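Local coordinates for tail spike protein (Acinetobacter phage vB_AbaP_AS12, PDB 6EU4) that probably recognises and breaks down the capsular polysaccharide of its Acinetobacter host, working as a trimeric spike on the phage tail, at residues S364-N370 with L435-T439; L427-S433 with K440-T446; A340-V345 with S379-L383. One frame throughout, in Å; residues are numbered along the deposited sequence.

Contact 1 of 3, residues S364-N370 with L435-T439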
ATOM      1  N   SER A 364      25.100  -6.175  25.404  1.00 18.46           N
ATOM      2  CA  SER A 364      23.801  -5.707  24.962  1.00 18.10           C
ATOM      3  C   SER A 364      23.463  -4.355  25.580  1.00 17.14           C
ATOM      4  O   SER A 364      24.019  -3.948  26.604  1.00 18.91           O
ATOM      5  CB  SER A 364      22.722  -6.732  25.304  1.00 18.66           C
ATOM      6  OG  SER A 364      22.486  -6.792  26.703  1.00 22.98           O
ATOM      7  N   SER A 365      22.537  -3.656  24.930  1.00 16.70           N
ATOM      8  CA  SER A 365      22.036  -2.380  25.424  1.00 17.31           C
ATOM      9  C   SER A 365      20.675  -2.140  24.791  1.00 16.39           C
ATOM     10  O   SER A 365      20.230  -2.905  23.930  1.00 15.88           O
ATOM     11  CB  SER A 365      22.996  -1.240  25.099  1.00 21.03           C
ATOM     12  OG  SER A 365      23.042  -1.028  23.707  1.00 23.04           O
ATOM     13  N   TRP A 366      20.031  -1.041  25.193  1.00 17.19           N
ATOM     14  CA  TRP A 366      18.700  -0.718  24.661  1.00 19.85           C
ATOM     15  C   TRP A 366      18.682  -0.628  23.140  1.00 17.89           C
ATOM     16  O   TRP A 366      17.647  -0.896  22.520  1.00 18.66           O
ATOM     17  CB  TRP A 366      18.205   0.604  25.267  1.00 20.78           C
ATOM     18  CG  TRP A 366      18.998   1.770  24.819  1.00 21.33           C
ATOM     19  CD1 TRP A 366      20.192   2.192  25.337  1.00 23.49           C
ATOM     20  CD2 TRP A 366      18.678   2.682  23.759  1.00 21.30           C
ATOM     21  NE1 TRP A 366      20.635   3.305  24.662  1.00 25.83           N
ATOM     22  CE2 TRP A 366      19.724   3.622  23.687  1.00 22.42           C
ATOM     23  CE3 TRP A 366      17.606   2.799  22.866  1.00 18.57           C
ATOM     24  CZ2 TRP A 366      19.732   4.650  22.761  1.00 22.75           C
ATOM     25  CZ3 TRP A 366      17.624   3.815  21.943  1.00 18.65           C
ATOM     26  CH2 TRP A 366      18.678   4.733  21.894  1.00 22.99           C
ATOM     27  N   ASN A 367      19.787  -0.223  22.506  1.00 16.44           N
ATOM     28  CA  ASN A 367      19.820  -0.087  21.057  1.00 18.05           C
ATOM     29  C   ASN A 367      20.755  -1.092  20.398  1.00 19.14           C
ATOM     30  O   ASN A 367      21.157  -0.895  19.253  1.00 20.38           O
ATOM     31  CB  ASN A 367      20.225   1.332  20.642  1.00 20.56           C
ATOM     32  CG  ASN A 367      21.632   1.704  21.069  1.00 27.51           C
ATOM     33  OD1 ASN A 367      22.260   1.020  21.875  1.00 25.53           O
ATOM     34  ND2 ASN A 367      22.126   2.825  20.548  1.00 33.09           N
ATOM     35  N   ASN A 368      21.110  -2.162  21.100  1.00 16.98           N
ATOM     36  CA  ASN A 368      22.018  -3.172  20.560  1.00 16.16           C
ATOM     37  C   ASN A 368      21.648  -4.500  21.226  1.00 15.17           C
ATOM     38  O   ASN A 368      22.185  -4.846  22.280  1.00 15.21           O
ATOM     39  CB  ASN A 368      23.463  -2.786  20.844  1.00 17.38           C
ATOM     40  CG  ASN A 368      24.454  -3.735  20.223  1.00 19.52           C
ATOM     41  OD1 ASN A 368      24.120  -4.530  19.345  1.00 16.92           O
ATOM     42  ND2 ASN A 368      25.703  -3.626  20.646  1.00 22.31           N
ATOM     43  N   ASN A 369      20.691  -5.214  20.636  1.00 14.50           N
ATOM     44  CA  ASN A 369      20.178  -6.400  21.313  1.00 14.12           C
ATOM     45  C   ASN A 369      19.674  -7.435  20.314  1.00 12.94           C
ATOM     46  O   ASN A 369      19.565  -7.181  19.115  1.00 13.32           O
ATOM     47  CB  ASN A 369      19.095  -6.027  22.322  1.00 14.94           C
ATOM     48  CG  ASN A 369      18.014  -5.147  21.720  1.00 17.86           C
ATOM     49  OD1 ASN A 369      17.238  -5.587  20.882  1.00 16.84           O
ATOM     50  ND2 ASN A 369      17.963  -3.891  22.157  1.00 18.71           N
ATOM     51  N   ASN A 370      19.416  -8.641  20.827  1.00 11.20           N
ATOM     52  CA  ASN A 370      19.140  -9.778  19.944  1.00 10.54           C
ATOM     53  C   ASN A 370      17.638  -9.921  19.719  1.00 12.18           C
ATOM     54  O   ASN A 370      16.985 -10.837  20.206  1.00 12.83           O
ATOM     55  CB  ASN A 370      19.764 -11.062  20.479  1.00 10.38           C
ATOM     56  CG  ASN A 370      19.099 -11.618  21.763  1.00 13.63           C
ATOM     57  OD1 ASN A 370      18.786 -10.892  22.723  1.00 14.66           O
ATOM     58  ND2 ASN A 370      18.935 -12.941  21.786  1.00 13.40           N
ATOM     59  N   LEU A 435      15.167  -6.376  30.671  1.00 19.76           N
ATOM     60  CA  LEU A 435      16.381  -6.921  30.089  1.00 20.53           C
ATOM     61  C   LEU A 435      16.663  -6.309  28.715  1.00 18.74           C
ATOM     62  O   LEU A 435      15.795  -5.695  28.082  1.00 18.40           O
ATOM     63  CB  LEU A 435      16.266  -8.446  29.967  1.00 21.71           C
ATOM     64  CG  LEU A 435      15.896  -9.234  31.228  1.00 26.42           C
ATOM     65  CD1 LEU A 435      15.827 -10.727  30.916  1.00 28.84           C
ATOM     66  CD2 LEU A 435      16.874  -8.973  32.357  1.00 29.96           C
ATOM     67  N   THR A 436      17.902  -6.521  28.232  1.00 15.74           N
ATOM     68  CA  THR A 436      18.262  -6.200  26.850  1.00 15.30           C
ATOM     69  C   THR A 436      18.922  -7.396  26.168  1.00 14.91           C
ATOM     70  O   THR A 436      19.594  -7.228  25.145  1.00 16.85           O
ATOM     71  CB  THR A 436      19.178  -4.974  26.747  1.00 19.61           C
ATOM     72  OG1 THR A 436      20.379  -5.178  27.511  1.00 19.57           O
ATOM     73  CG2 THR A 436      18.450  -3.709  27.232  1.00 21.02           C
ATOM     74  N   ALA A 437      18.743  -8.592  26.717  1.00 16.05           N
ATOM     75  CA  ALA A 437      19.241  -9.826  26.127  1.00 15.87           C
ATOM     76  C   ALA A 437      18.206 -10.904  26.380  1.00 15.77           C
ATOM     77  O   ALA A 437      17.768 -11.087  27.520  1.00 15.27           O
ATOM     78  CB  ALA A 437      20.594 -10.234  26.724  1.00 18.32           C
ATOM     79  N   PHE A 438      17.823 -11.610  25.322  1.00 12.89           N
ATOM     80  CA  PHE A 438      16.668 -12.486  25.340  1.00 12.80           C
ATOM     81  C   PHE A 438      17.041 -13.908  24.948  1.00 14.05           C
ATOM     82  O   PHE A 438      18.055 -14.152  24.283  1.00 15.22           O
ATOM     83  CB  PHE A 438      15.600 -11.904  24.420  1.00 13.70           C
ATOM     84  CG  PHE A 438      15.390 -10.433  24.672  1.00 15.83           C
ATOM     85  CD1 PHE A 438      14.731 -10.019  25.814  1.00 16.27           C
ATOM     86  CD2 PHE A 438      15.925  -9.475  23.827  1.00 16.49           C
ATOM     87  CE1 PHE A 438      14.600  -8.662  26.108  1.00 16.15           C
ATOM     88  CE2 PHE A 438      15.766  -8.116  24.110  1.00 17.49           C
ATOM     89  CZ  PHE A 438      15.122  -7.725  25.245  1.00 15.44           C
ATOM     90  N   THR A 439      16.204 -14.855  25.392  1.00 12.29           N
ATOM     91  CA  THR A 439      16.449 -16.270  25.131  1.00 12.58           C
ATOM     92  C   THR A 439      15.221 -17.001  24.612  1.00 14.94           C
ATOM     93  O   THR A 439      15.243 -18.236  24.513  1.00 15.26           O
ATOM     94  CB  THR A 439      16.955 -16.953  26.410  1.00 16.61           C
ATOM     95  OG1 THR A 439      15.953 -16.852  27.427  1.00 17.04           O
ATOM     96  CG2 THR A 439      18.236 -16.295  26.916  1.00 19.92           C
TER
HETATM   97  O   HOH W   1      20.993  -8.738  23.287  1.00 13.58           O
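N370 lays its side-chain amide along the backbone of F438 and overlaps the start of that side chain. OD1 takes the N-H of F438 (F438 N to N370 OD1 2.9 Å) in its own carbonyl plane, on a lone pair. N370 ND2 returns a bond of 2.9 Å to F438 O, nearly straight at 171°, although the donor stands above the carbonyl plane of F438. With chi1 at 70°, CG sits between the backbone N and the carbonyl carbon, and the amide plane lies 9° from that of the F438 ring; OD1 approaches obliquely, 3.4 Å from F438 CD2, so the planes align without stacking. Beyond this clamp a water links N370 N to T436 O. T436 fits against the S365-W366 peptide, its CG2 3.7 Å from W366 N, while its OG1 and S364 OG share a hydrogen bond of 2.8 Å. N369 braces the turn behind: ND2 binds S365 O at 3.0 Å and OD1 goes to S371. S365 O also accepts N368 N, closing a type I turn. Neither segment is a strand, so two loops are joined by an asparagine amide that meets both polar backbone atoms of F438, as a neighbouring peptide would.

Contact 2 of 3, residues L427-S433 with K440-T446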
ATOM      1  N   LEU A 427       5.858 -18.222  18.109  1.00 14.81           N
ATOM      2  CA  LEU A 427       6.239 -17.269  19.138  1.00 12.48           C
ATOM      3  C   LEU A 427       6.048 -17.877  20.517  1.00 15.61           C
ATOM      4  O   LEU A 427       5.266 -18.811  20.700  1.00 17.51           O
ATOM      5  CB  LEU A 427       5.410 -15.999  19.008  1.00 12.71           C
ATOM      6  CG  LEU A 427       5.409 -15.288  17.660  1.00 13.84           C
ATOM      7  CD1 LEU A 427       4.712 -13.956  17.802  1.00 14.43           C
ATOM      8  CD2 LEU A 427       6.829 -15.053  17.124  1.00 14.35           C
ATOM      9  N   GLU A 428       6.812 -17.381  21.492  1.00 12.63           N
ATOM     10  CA  GLU A 428       6.859 -18.027  22.793  1.00 13.14           C
ATOM     11  C   GLU A 428       6.179 -17.264  23.916  1.00 16.03           C
ATOM     12  O   GLU A 428       5.571 -17.898  24.788  1.00 17.68           O
ATOM     13  CB  GLU A 428       8.309 -18.301  23.172  1.00 15.28           C
ATOM     14  CG  GLU A 428       8.974 -19.236  22.193  1.00 14.99           C
ATOM     15  CD  GLU A 428      10.321 -19.706  22.670  1.00 17.36           C
ATOM     16  OE1 GLU A 428      10.383 -20.470  23.664  1.00 19.22           O
ATOM     17  OE2 GLU A 428      11.318 -19.287  22.060  1.00 13.40           O
ATOM     18  N   GLU A 429       6.282 -15.939  23.959  1.00 13.05           N
ATOM     19  CA  GLU A 429       5.731 -15.197  25.093  1.00 15.02           C
ATOM     20  C   GLU A 429       5.763 -13.717  24.755  1.00 13.34           C
ATOM     21  O   GLU A 429       6.396 -13.287  23.783  1.00 12.91           O
ATOM     22  CB  GLU A 429       6.500 -15.476  26.391  1.00 17.09           C
ATOM     23  CG  GLU A 429       7.952 -15.017  26.357  1.00 17.44           C
ATOM     24  CD  GLU A 429       8.740 -15.390  27.613  1.00 21.48           C
ATOM     25  OE1 GLU A 429       8.216 -16.145  28.461  1.00 22.51           O
ATOM     26  OE2 GLU A 429       9.898 -14.930  27.749  1.00 17.56           O
ATOM     27  N   ILE A 430       5.074 -12.940  25.581  1.00 14.08           N
ATOM     28  CA  ILE A 430       5.063 -11.488  25.454  1.00 15.00           C
ATOM     29  C   ILE A 430       4.961 -10.910  26.858  1.00 17.15           C
ATOM     30  O   ILE A 430       4.210 -11.422  27.697  1.00 15.61           O
ATOM     31  CB  ILE A 430       3.914 -11.006  24.540  1.00 14.89           C
ATOM     32  CG1 ILE A 430       3.791  -9.481  24.562  1.00 13.90           C
ATOM     33  CG2 ILE A 430       2.583 -11.647  24.897  1.00 15.69           C
ATOM     34  CD1 ILE A 430       3.015  -8.953  23.361  1.00 15.53           C
ATOM     35  N   GLY A 431       5.736  -9.868  27.134  1.00 16.24           N
ATOM     36  CA  GLY A 431       5.616  -9.233  28.441  1.00 17.50           C
ATOM     37  C   GLY A 431       6.594  -8.095  28.647  1.00 16.06           C
ATOM     38  O   GLY A 431       7.515  -7.865  27.853  1.00 15.06           O
ATOM     39  N   ILE A 432       6.363  -7.390  29.752  1.00 15.88           N
ATOM     40  CA  ILE A 432       7.242  -6.316  30.187  1.00 15.93           C
ATOM     41  C   ILE A 432       8.589  -6.892  30.574  1.00 16.46           C
ATOM     42  O   ILE A 432       8.666  -7.926  31.250  1.00 17.63           O
ATOM     43  CB  ILE A 432       6.606  -5.576  31.372  1.00 16.90           C
ATOM     44  CG1 ILE A 432       5.328  -4.879  30.913  1.00 20.69           C
ATOM     45  CG2 ILE A 432       7.587  -4.570  31.967  1.00 19.69           C
ATOM     46  CD1 ILE A 432       4.470  -4.380  32.042  1.00 25.81           C
ATOM     47  N   SER A 433       9.663  -6.214  30.181  1.00 15.33           N
ATOM     48  CA  SER A 433      11.002  -6.692  30.483  1.00 16.93           C
ATOM     49  C   SER A 433      11.940  -5.534  30.779  1.00 18.11           C
ATOM     50  O   SER A 433      11.906  -4.512  30.089  1.00 19.78           O
ATOM     51  CB  SER A 433      11.574  -7.481  29.303  1.00 17.16           C
ATOM     52  OG  SER A 433      12.897  -7.920  29.579  1.00 20.47           O
ATOM     53  N   LYS A 440      14.155 -16.282  24.289  1.00 13.32           N
ATOM     54  CA  LYS A 440      12.983 -16.863  23.659  1.00 13.27           C
ATOM     55  C   LYS A 440      12.485 -15.939  22.559  1.00 11.91           C
ATOM     56  O   LYS A 440      12.710 -14.729  22.593  1.00 12.28           O
ATOM     57  CB  LYS A 440      11.861 -17.104  24.681  1.00 13.61           C
ATOM     58  CG  LYS A 440      12.224 -18.108  25.767  1.00 15.81           C
ATOM     59  CD  LYS A 440      11.037 -18.352  26.677  1.00 20.63           C
ATOM     60  CE  LYS A 440      11.269 -19.540  27.604  1.00 27.97           C
ATOM     61  NZ  LYS A 440      12.476 -19.357  28.408  1.00 34.25           N
ATOM     62  N   LEU A 441      11.776 -16.523  21.590  1.00 11.10           N
ATOM     63  CA  LEU A 441      11.226 -15.772  20.462  1.00 11.54           C
ATOM     64  C   LEU A 441       9.949 -15.090  20.944  1.00 12.93           C
ATOM     65  O   LEU A 441       8.824 -15.498  20.644  1.00 13.46           O
ATOM     66  CB  LEU A 441      10.985 -16.698  19.276  1.00 12.78           C
ATOM     67  CG  LEU A 441      10.550 -16.028  17.973  1.00 12.41           C
ATOM     68  CD1 LEU A 441      11.689 -15.159  17.409  1.00 12.60           C
ATOM     69  CD2 LEU A 441      10.119 -17.093  16.953  1.00 12.33           C
ATOM     70  N   GLY A 442      10.146 -14.025  21.727  1.00 13.41           N
ATOM     71  CA  GLY A 442       9.052 -13.312  22.352  1.00 13.79           C
ATOM     72  C   GLY A 442       9.050 -11.827  22.025  1.00 12.39           C
ATOM     73  O   GLY A 442       9.951 -11.307  21.360  1.00 12.56           O
ATOM     74  N   VAL A 443       8.005 -11.165  22.513  1.00 16.84           N
ATOM     75  CA  VAL A 443       7.843  -9.724  22.396  1.00 16.41           C
ATOM     76  C   VAL A 443       8.079  -9.117  23.768  1.00 16.20           C
ATOM     77  O   VAL A 443       7.311  -9.367  24.698  1.00 15.72           O
ATOM     78  CB  VAL A 443       6.449  -9.357  21.878  1.00 15.72           C
ATOM     79  CG1 VAL A 443       6.310  -7.838  21.831  1.00 15.41           C
ATOM     80  CG2 VAL A 443       6.228  -9.964  20.507  1.00 16.04           C
ATOM     81  N   TYR A 444       9.130  -8.325  23.893  1.00 16.64           N
ATOM     82  CA  TYR A 444       9.538  -7.751  25.169  1.00 16.65           C
ATOM     83  C   TYR A 444       9.457  -6.238  25.073  1.00 16.43           C
ATOM     84  O   TYR A 444       9.991  -5.655  24.130  1.00 16.81           O
ATOM     85  CB  TYR A 444      10.959  -8.187  25.504  1.00 17.57           C
ATOM     86  CG  TYR A 444      11.031  -9.694  25.557  1.00 17.91           C
ATOM     87  CD1 TYR A 444      10.451 -10.384  26.620  1.00 20.35           C
ATOM     88  CD2 TYR A 444      11.600 -10.425  24.533  1.00 18.54           C
ATOM     89  CE1 TYR A 444      10.479 -11.778  26.679  1.00 18.14           C
ATOM     90  CE2 TYR A 444      11.632 -11.808  24.577  1.00 18.95           C
ATOM     91  CZ  TYR A 444      11.059 -12.476  25.645  1.00 18.72           C
ATOM     92  OH  TYR A 444      11.096 -13.858  25.671  1.00 19.36           O
ATOM     93  N   TYR A 445       8.846  -5.607  26.072  1.00 15.95           N
ATOM     94  CA  TYR A 445       8.644  -4.165  25.993  1.00 16.29           C
ATOM     95  C   TYR A 445       8.809  -3.541  27.367  1.00 17.89           C
ATOM     96  O   TYR A 445       8.659  -4.207  28.391  1.00 17.34           O
ATOM     97  CB  TYR A 445       7.284  -3.829  25.393  1.00 15.12           C
ATOM     98  CG  TYR A 445       6.073  -4.369  26.139  1.00 14.70           C
ATOM     99  CD1 TYR A 445       5.646  -5.682  25.952  1.00 15.66           C
ATOM    100  CD2 TYR A 445       5.338  -3.561  26.987  1.00 14.00           C
ATOM    101  CE1 TYR A 445       4.555  -6.175  26.613  1.00 13.86           C
ATOM    102  CE2 TYR A 445       4.224  -4.048  27.660  1.00 13.63           C
ATOM    103  CZ  TYR A 445       3.836  -5.362  27.461  1.00 14.81           C
ATOM    104  OH  TYR A 445       2.745  -5.840  28.135  1.00 17.10           O
ATOM    105  N   THR A 446       9.167  -2.261  27.377  1.00 16.97           N
ATOM    106  CA  THR A 446       9.357  -1.559  28.640  1.00 16.64           C
ATOM    107  C   THR A 446       8.065  -0.912  29.121  1.00 16.69           C
ATOM    108  O   THR A 446       7.062  -0.841  28.413  1.00 17.35           O
ATOM    109  CB  THR A 446      10.447  -0.496  28.501  1.00 18.90           C
ATOM    110  OG1 THR A 446       9.993   0.507  27.584  1.00 19.43           O
ATOM    111  CG2 THR A 446      11.755  -1.102  27.974  1.00 19.53           C
TER
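Parallel beta pairing, as in the coils of a beta-helix, joins strand 430-432 to strand 443-445; their axes approach to 4.9 Å and diverge by 14°. Bonds alternate: V443 N to E429 O (3.0 Å), G431 N to V443 O, Y445 N to G431 O, and S433 N to Y445 O. On the other edge, 443-445 is bonded to strand 405-409. I430 and V443 run alongside each other on one face, I430 CD1 3.8 Å from V443 CB. Although Y445 CB points away, a chi1 of 59° sets the ring between backbone N and carbonyl carbon and so brings it back to segment 427-433; I432 N lies over one face and I430 CG1 at the edge, I432 CG1 is 3.5 Å from Y445 CE2, and the hydroxyl goes on to D462. E428 N bonds L441 O, and E428 OE2 receives L441 N at 2.8 Å from above the carboxylate plane, while OE1 is held by S394. An inverse gamma turn centred on L441 bends the chain here. E429 stands out from the strand to the edge of the Y444 ring, its carboxylate turned 86° from it; Y444 OH gives its proton to the anti lone pair of E429 OE2 over 2.6 Å.

Contact 3 of 3, residues A340-V345 with S379-L383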
ATOM      1  N   ALA A 340      14.783   0.085  14.120  1.00  9.90           N
ATOM      2  CA  ALA A 340      13.981   1.290  13.917  1.00  9.43           C
ATOM      3  C   ALA A 340      14.187   2.201  15.115  1.00 11.27           C
ATOM      4  O   ALA A 340      13.906   1.807  16.255  1.00 11.75           O
ATOM      5  CB  ALA A 340      12.495   0.969  13.759  1.00 11.76           C
ATOM      6  N   GLU A 341      14.659   3.418  14.847  1.00  9.64           N
ATOM      7  CA  GLU A 341      14.933   4.418  15.869  1.00 11.13           C
ATOM      8  C   GLU A 341      14.271   5.713  15.415  1.00 12.38           C
ATOM      9  O   GLU A 341      14.612   6.246  14.358  1.00 12.40           O
ATOM     10  CB  GLU A 341      16.446   4.609  16.064  1.00 12.40           C
ATOM     11  CG  GLU A 341      16.798   5.692  17.064  1.00 14.97           C
ATOM     12  CD  GLU A 341      18.289   5.905  17.232  1.00 20.30           C
ATOM     13  OE1 GLU A 341      19.098   5.069  16.764  1.00 17.90           O
ATOM     14  OE2 GLU A 341      18.642   6.946  17.828  1.00 20.39           O
ATOM     15  N   GLY A 342      13.297   6.184  16.181  1.00 10.77           N
ATOM     16  CA  GLY A 342      12.546   7.361  15.786  1.00 13.38           C
ATOM     17  C   GLY A 342      11.857   7.256  14.440  1.00 13.26           C
ATOM     18  O   GLY A 342      11.686   8.280  13.764  1.00 13.89           O
ATOM     19  N   SER A 343      11.397   6.057  14.057  1.00 10.78           N
ATOM     20  CA  SER A 343      10.888   5.834  12.713  1.00 11.47           C
ATOM     21  C   SER A 343       9.521   5.183  12.739  1.00 12.85           C
ATOM     22  O   SER A 343       9.196   4.425  13.653  1.00 13.70           O
ATOM     23  CB  SER A 343      11.839   4.944  11.905  1.00 12.06           C
ATOM     24  OG  SER A 343      13.045   5.623  11.664  1.00 11.76           O
ATOM     25  N   GLU A 344       8.739   5.463  11.692  1.00 11.08           N
ATOM     26  CA  GLU A 344       7.461   4.806  11.437  1.00  9.52           C
ATOM     27  C   GLU A 344       7.649   3.867  10.254  1.00 10.62           C
ATOM     28  O   GLU A 344       8.022   4.316   9.164  1.00 12.40           O
ATOM     29  CB  GLU A 344       6.358   5.828  11.136  1.00 12.23           C
ATOM     30  CG  GLU A 344       5.027   5.142  10.735  1.00 12.64           C
ATOM     31  CD  GLU A 344       3.815   6.067  10.760  1.00 16.09           C
ATOM     32  OE1 GLU A 344       3.921   7.295  11.039  1.00 16.13           O
ATOM     33  OE2 GLU A 344       2.726   5.545  10.478  1.00 15.83           O
ATOM     34  N   VAL A 345       7.430   2.569  10.468  1.00  9.18           N
ATOM     35  CA  VAL A 345       7.619   1.579   9.409  1.00 10.53           C
ATOM     36  C   VAL A 345       6.389   0.681   9.375  1.00 12.19           C
ATOM     37  O   VAL A 345       6.062   0.019  10.367  1.00 12.99           O
ATOM     38  CB  VAL A 345       8.906   0.760   9.618  1.00 10.45           C
ATOM     39  CG1 VAL A 345       9.204  -0.094   8.400  1.00 13.57           C
ATOM     40  CG2 VAL A 345      10.100   1.676   9.926  1.00 13.40           C
ATOM     41  N   SER A 379       9.554   5.000  18.021  1.00 11.30           N
ATOM     42  CA  SER A 379       9.245   4.371  16.746  1.00 10.14           C
ATOM     43  C   SER A 379       7.826   3.807  16.747  1.00 12.52           C
ATOM     44  O   SER A 379       7.193   3.616  17.788  1.00 13.19           O
ATOM     45  CB  SER A 379      10.240   3.254  16.439  1.00 11.10           C
ATOM     46  OG  SER A 379      11.491   3.774  16.045  1.00 11.90           O
ATOM     47  N   LYS A 380       7.319   3.562  15.542  1.00 11.99           N
ATOM     48  CA  LYS A 380       6.048   2.874  15.345  1.00 12.55           C
ATOM     49  C   LYS A 380       6.300   1.852  14.261  1.00 13.79           C
ATOM     50  O   LYS A 380       6.619   2.231  13.132  1.00 14.67           O
ATOM     51  CB  LYS A 380       4.912   3.798  14.884  1.00 16.36           C
ATOM     52  CG  LYS A 380       5.017   5.236  15.197  1.00 18.43           C
ATOM     53  CD  LYS A 380       3.939   5.978  14.398  1.00 17.89           C
ATOM     54  CE  LYS A 380       4.053   7.449  14.502  1.00 18.78           C
ATOM     55  NZ  LYS A 380       3.001   8.143  13.701  1.00 16.45           N
ATOM     56  N   VAL A 381       6.169   0.570  14.587  1.00 10.99           N
ATOM     57  CA  VAL A 381       6.408  -0.495  13.623  1.00 10.55           C
ATOM     58  C   VAL A 381       5.178  -1.384  13.616  1.00 12.99           C
ATOM     59  O   VAL A 381       4.737  -1.836  14.681  1.00 12.17           O
ATOM     60  CB  VAL A 381       7.672  -1.307  13.971  1.00 11.29           C
ATOM     61  CG1 VAL A 381       7.782  -2.557  13.138  1.00 10.93           C
ATOM     62  CG2 VAL A 381       8.923  -0.451  13.783  1.00 13.13           C
ATOM     63  N   LYS A 382       4.628  -1.633  12.428  1.00 10.32           N
ATOM     64  CA  LYS A 382       3.445  -2.479  12.301  1.00 10.78           C
ATOM     65  C   LYS A 382       3.690  -3.565  11.271  1.00 13.30           C
ATOM     66  O   LYS A 382       4.148  -3.277  10.159  1.00 13.39           O
ATOM     67  CB  LYS A 382       2.215  -1.676  11.885  1.00 13.34           C
ATOM     68  CG  LYS A 382       0.993  -2.554  11.706  1.00 17.39           C
ATOM     69  CD  LYS A 382      -0.220  -1.693  11.459  1.00 23.02           C
ATOM     70  CE  LYS A 382      -1.511  -2.520  11.401  1.00 27.96           C
ATOM     71  NZ  LYS A 382      -2.668  -1.702  10.900  1.00 31.92           N
ATOM     72  N   LEU A 383       3.345  -4.801  11.635  1.00 12.02           N
ATOM     73  CA  LEU A 383       3.351  -5.926  10.707  1.00 10.59           C
ATOM     74  C   LEU A 383       1.909  -6.168  10.291  1.00 11.33           C
ATOM     75  O   LEU A 383       1.099  -6.662  11.084  1.00 11.81           O
ATOM     76  CB  LEU A 383       3.962  -7.171  11.341  1.00  9.94           C
ATOM     77  CG  LEU A 383       5.310  -6.957  12.056  1.00 11.72           C
ATOM     78  CD1 LEU A 383       5.868  -8.266  12.533  1.00 12.19           C
ATOM     79  CD2 LEU A 383       6.312  -6.260  11.170  1.00 13.43           C
TER
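S379 OG and the S343 backbone form the tight end of this contact, whereas E341 and K382 mark its looser margins. S343 N points almost exactly at S379 OG, 3.0 Å away with an angle of 178° at the hydrogen. The torsion responsible, chi1 -75°, swings OG beside its own backbone N and into the bend at G342, whose positive phi turns the chain from strand 336-341 into strand 344-348. S379 OG is also bonded to V376 O, so the hydroxyl joins the bend to the end of strand 371-376. From there the backbones run as parallel strands: K380 N bonds S343 O at 2.8 Å, V345 N bonds K380 O, and K382 N bonds V345 O. On the face that carries V345 and V381, A340 CB touches V381 CG2 at 3.8 Å, a buried apolar patch that F415 and V375 extend.

The margins differ. E341 directs its CB away from segment 379-383, and its carboxylate turns to Y339; K382, partly exposed, carries its extended chain away from segment 340-345, toward E420 of the second subunit, on which it packs. The face of E344 and K380 is neither loose nor simply solvent, because a second subunit approaches it. K380 NZ forms a salt bridge of 2.9 Å with E344 OE1, coming from 60° out of the carboxylate plane. The two stretched chains pass at a slant, K380 CD lying 3.6 Å from E344 CD.

K380 NZ also bonds E420 O and T422 OG1 of the second subunit, and E344 OE2 accepts G386 N of that subunit. The ion pair is thus shared with the trimer interface: each charged group is satisfied partly within its own chain and partly across the boundary, which would be expected to favour the ionised forms of both.

How the contacts relate
Followed from the N terminus, the chain enters contact 3 at 340-345, and the return of 379-383 closes a 33-residue loop, one coil laid on the next. Inside that loop lies 364-370, the first half of contact 1, whose partner 435-439 comes only after a further 64 residues; contacts 1 and 3 therefore cross. Contact 2 opens at 427-433, after contact 3 is complete, and closes at 440-446 with 435-439 between its halves, so it crosses contact 1 too. Contacts 1 and 2 meet directly, the F438 and Y444 rings stacking with F438 CD1 3.4 Å from Y444 CD2. Contact 3 stands apart, its centre about 17 Å from that of contact 2, joining coil strands at the subunit boundary.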